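Local structure of probable dipeptidase (Pseudomonas aeruginosa, 3B40) at residues A[93-98]-A[141-146]. The protein probably acts as a metal-dependent dipeptidase of the membrane dipeptidase (M19) family, hydrolysing dipeptides. The protein carries 11 engineered substitutions. Numbering follows the deposited sequence.
Sequences HQQEIR and YPLGDD. With CA (calcium ion), chain F.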
ATOM      1  N   HIS A  93       0.748  20.294   1.256  1.00 23.34           N
ATOM      2  CA  HIS A  93      -0.260  20.503   2.296  1.00 23.69           C
ATOM      3  C   HIS A  93      -0.934  19.200   2.757  1.00 22.14           C
ATOM      4  O   HIS A  93      -1.165  19.027   3.935  1.00 22.12           O
ATOM      5  CB  HIS A  93      -1.309  21.494   1.815  1.00 24.19           C
ATOM      6  CG  HIS A  93      -0.776  22.879   1.608  1.00 28.92           C
ATOM      7  ND1 HIS A  93      -1.471  23.849   0.914  1.00 32.89           N
ATOM      8  CD2 HIS A  93       0.389  23.453   1.994  1.00 31.44           C
ATOM      9  CE1 HIS A  93      -0.758  24.960   0.886  1.00 34.06           C
ATOM     10  NE2 HIS A  93       0.376  24.746   1.532  1.00 32.96           N
ATOM     11  N   GLN A  94      -1.220  18.295   1.827  1.00 21.17           N
ATOM     12  CA  GLN A  94      -1.766  16.960   2.141  1.00 20.60           C
ATOM     13  C   GLN A  94      -0.781  16.177   3.046  1.00 20.28           C
ATOM     14  O   GLN A  94      -1.206  15.525   4.009  1.00 20.00           O
ATOM     15  CB  GLN A  94      -2.070  16.161   0.863  1.00 20.58           C
ATOM     16  CG  GLN A  94      -3.126  16.773  -0.083  1.00 21.84           C
ATOM     17  CD  GLN A  94      -3.034  16.288  -1.548  1.00 21.78           C
ATOM     18  OE1 GLN A  94      -2.616  15.160  -1.838  1.00 21.72           O
ATOM     19  NE2 GLN A  94      -3.438  17.161  -2.481  1.00 23.20           N
ATOM     20  N   GLN A  95       0.528  16.271   2.757  1.00 19.13           N
ATOM     21  CA  GLN A  95       1.563  15.604   3.577  1.00 18.67           C
ATOM     22  C   GLN A  95       1.615  16.217   4.965  1.00 18.96           C
ATOM     23  O   GLN A  95       1.692  15.499   5.962  1.00 18.23           O
ATOM     24  CB  GLN A  95       2.962  15.731   2.979  1.00 17.81           C
ATOM     25  CG  GLN A  95       3.212  15.101   1.617  1.00 17.10           C
ATOM     26  CD  GLN A  95       4.669  15.269   1.226  1.00 19.35           C
ATOM     27  OE1 GLN A  95       5.180  16.401   1.146  1.00 20.56           O
ATOM     28  NE2 GLN A  95       5.349  14.157   0.979  1.00 16.97           N
ATOM     29  N   GLU A  96       1.587  17.544   5.029  1.00 18.44           N
ATOM     30  CA  GLU A  96       1.684  18.214   6.322  1.00 18.96           C
ATOM     31  C   GLU A  96       0.472  17.897   7.226  1.00 18.12           C
ATOM     32  O   GLU A  96       0.637  17.703   8.411  1.00 17.59           O
ATOM     33  CB  GLU A  96       1.856  19.714   6.148  1.00 19.96           C
ATOM     34  CG  GLU A  96       3.231  20.129   5.598  1.00 23.14           C
ATOM     35  CD  GLU A  96       4.402  19.820   6.550  1.00 27.82           C
ATOM     36  OE1 GLU A  96       4.278  20.027   7.780  1.00 30.53           O
ATOM     37  OE2 GLU A  96       5.459  19.382   6.054  1.00 29.33           O
ATOM     38  N   ILE A  97      -0.728  17.876   6.646  1.00 17.70           N
ATOM     39  CA  ILE A  97      -1.936  17.480   7.345  1.00 17.81           C
ATOM     40  C   ILE A  97      -1.774  16.094   7.947  1.00 18.00           C
ATOM     41  O   ILE A  97      -2.051  15.896   9.137  1.00 17.51           O
ATOM     42  CB  ILE A  97      -3.188  17.582   6.424  1.00 18.34           C
ATOM     43  CG1 ILE A  97      -3.467  19.074   6.125  1.00 18.53           C
ATOM     44  CG2 ILE A  97      -4.426  16.890   7.079  1.00 18.12           C
ATOM     45  CD1 ILE A  97      -4.559  19.322   5.166  1.00 22.02           C
ATOM     46  N   ARG A  98      -1.299  15.142   7.141  1.00 18.24           N
ATOM     47  CA  ARG A  98      -1.146  13.753   7.612  1.00 18.30           C
ATOM     48  C   ARG A  98      -0.131  13.634   8.751  1.00 19.23           C
ATOM     49  O   ARG A  98      -0.364  12.911   9.739  1.00 18.49           O
ATOM     50  CB  ARG A  98      -0.888  12.806   6.438  1.00 18.12           C
ATOM     51  CG  ARG A  98      -2.182  12.550   5.661  1.00 16.60           C
ATOM     52  CD  ARG A  98      -1.980  11.761   4.396  1.00 15.96           C
ATOM     53  NE  ARG A  98      -3.249  11.216   3.938  1.00 14.98           N
ATOM     54  CZ  ARG A  98      -3.838  11.545   2.790  1.00 19.37           C
ATOM     55  NH1 ARG A  98      -5.007  11.001   2.480  1.00 16.49           N
ATOM     56  NH2 ARG A  98      -3.265  12.425   1.957  1.00 17.55           N
ATOM     57  N   TYR A 141       6.175  12.782  -5.753  1.00 19.00           N
ATOM     58  CA  TYR A 141       5.564  13.976  -6.357  1.00 20.64           C
ATOM     59  C   TYR A 141       5.616  15.257  -5.480  1.00 21.38           C
ATOM     60  O   TYR A 141       6.083  16.294  -5.944  1.00 22.37           O
ATOM     61  CB  TYR A 141       4.144  13.671  -6.848  1.00 20.59           C
ATOM     62  CG  TYR A 141       3.410  14.894  -7.369  1.00 22.24           C
ATOM     63  CD1 TYR A 141       3.634  15.363  -8.678  1.00 21.98           C
ATOM     64  CD2 TYR A 141       2.488  15.588  -6.560  1.00 19.44           C
ATOM     65  CE1 TYR A 141       2.971  16.488  -9.166  1.00 21.08           C
ATOM     66  CE2 TYR A 141       1.823  16.731  -7.051  1.00 20.88           C
ATOM     67  CZ  TYR A 141       2.070  17.161  -8.348  1.00 20.23           C
ATOM     68  OH  TYR A 141       1.418  18.269  -8.836  1.00 22.66           O
ATOM     69  N   PRO A 142       5.169  15.202  -4.206  1.00 22.30           N
ATOM     70  CA  PRO A 142       5.235  16.449  -3.422  1.00 22.43           C
ATOM     71  C   PRO A 142       6.641  17.035  -3.195  1.00 23.29           C
ATOM     72  O   PRO A 142       6.761  18.219  -2.838  1.00 23.00           O
ATOM     73  CB  PRO A 142       4.658  16.042  -2.075  1.00 23.68           C
ATOM     74  CG  PRO A 142       3.873  14.788  -2.330  1.00 22.55           C
ATOM     75  CD  PRO A 142       4.576  14.093  -3.432  1.00 22.56           C
ATOM     76  N   LEU A 143       7.694  16.239  -3.402  1.00 23.21           N
ATOM     77  CA  LEU A 143       9.037  16.649  -2.988  1.00 24.38           C
ATOM     78  C   LEU A 143       9.796  17.493  -4.022  1.00 25.77           C
ATOM     79  O   LEU A 143      10.844  18.048  -3.691  1.00 26.19           O
ATOM     80  CB  LEU A 143       9.899  15.443  -2.574  1.00 23.96           C
ATOM     81  CG  LEU A 143       9.396  14.342  -1.629  1.00 23.25           C
ATOM     82  CD1 LEU A 143      10.535  13.351  -1.339  1.00 21.49           C
ATOM     83  CD2 LEU A 143       8.853  14.963  -0.346  1.00 21.32           C
ATOM     84  N   GLY A 144       9.312  17.572  -5.260  1.00 26.22           N
ATOM     85  CA  GLY A 144      10.014  18.368  -6.283  1.00 27.49           C
ATOM     86  C   GLY A 144      11.391  17.782  -6.563  1.00 28.20           C
ATOM     87  O   GLY A 144      11.548  16.561  -6.532  1.00 28.65           O
ATOM     88  N   ASP A 145      12.388  18.637  -6.808  1.00 28.44           N
ATOM     89  CA  ASP A 145      13.761  18.188  -7.107  1.00 28.95           C
ATOM     90  C   ASP A 145      14.671  18.192  -5.887  1.00 28.72           C
ATOM     91  O   ASP A 145      15.894  18.077  -6.018  1.00 29.24           O
ATOM     92  CB  ASP A 145      14.423  19.069  -8.172  1.00 29.49           C
ATOM     93  CG  ASP A 145      13.694  19.052  -9.516  1.00 32.79           C
ATOM     94  OD1 ASP A 145      13.078  18.016  -9.861  1.00 35.53           O
ATOM     95  OD2 ASP A 145      13.747  20.091 -10.232  1.00 36.48           O
ATOM     96  N   ASP A 146      14.102  18.298  -4.694  1.00 27.54           N
ATOM     97  CA  ASP A 146      14.941  18.497  -3.529  1.00 26.66           C
ATOM     98  C   ASP A 146      15.204  17.189  -2.774  1.00 25.97           C
ATOM     99  O   ASP A 146      14.378  16.738  -1.981  1.00 26.30           O
ATOM    100  CB  ASP A 146      14.331  19.598  -2.651  1.00 26.54           C
ATOM    101  CG  ASP A 146      15.171  19.941  -1.454  1.00 27.44           C
ATOM    102  OD1 ASP A 146      16.357  19.548  -1.364  1.00 26.21           O
ATOM    103  OD2 ASP A 146      14.620  20.641  -0.577  1.00 30.05           O
TER
HETATM  104 CA    CA F 451       2.549  26.081   0.886  1.00 55.06          CA
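The face of the Gln-95 side-chain amide rests on the CB-CG edge of the Pro-142 ring, and this is the tight part of the contact. Pro-142 CB lies beneath the amide, 3.4 Å from Gln-95 CD and 3.3 Å from Gln-95 OE1, while Pro-142 CG is 3.7 Å from Gln-95 NE2. The amide reaches this far because the Gln-95 chain is extended beyond CG (chi2 -177°), carrying the group off the helix toward the 3-10 turn at 141-143. Past the nitrogen end of the amide, Leu-143 CD2 closes in at 3.8 Å from Gln-95 NE2. No hydrogen bond crosses between the two segments, so van der Waals contact alone joins them, through three buried residues and only 113 Å² of surface. The other side is loose: beyond Leu-143 the chain swings away through a type II' turn, with Gly-144 at positive phi and Asp-145 exposed to solvent. Two residues before Gln-95 on the same helix, and without touching 141-146, His-93 binds a calcium ion through NE2 at 2.6 Å, with Asp-89 as another ligand. In the TIM-barrel fold, helix 87-108 follows strand 62-68, and the loop 141-146 leaves the adjacent parallel strand 131-138. Trp-153 of helix 148-155 touches both Gln-95 and Leu-143, while Asp-146 caps the start of that helix, which leads on to strand 160-162.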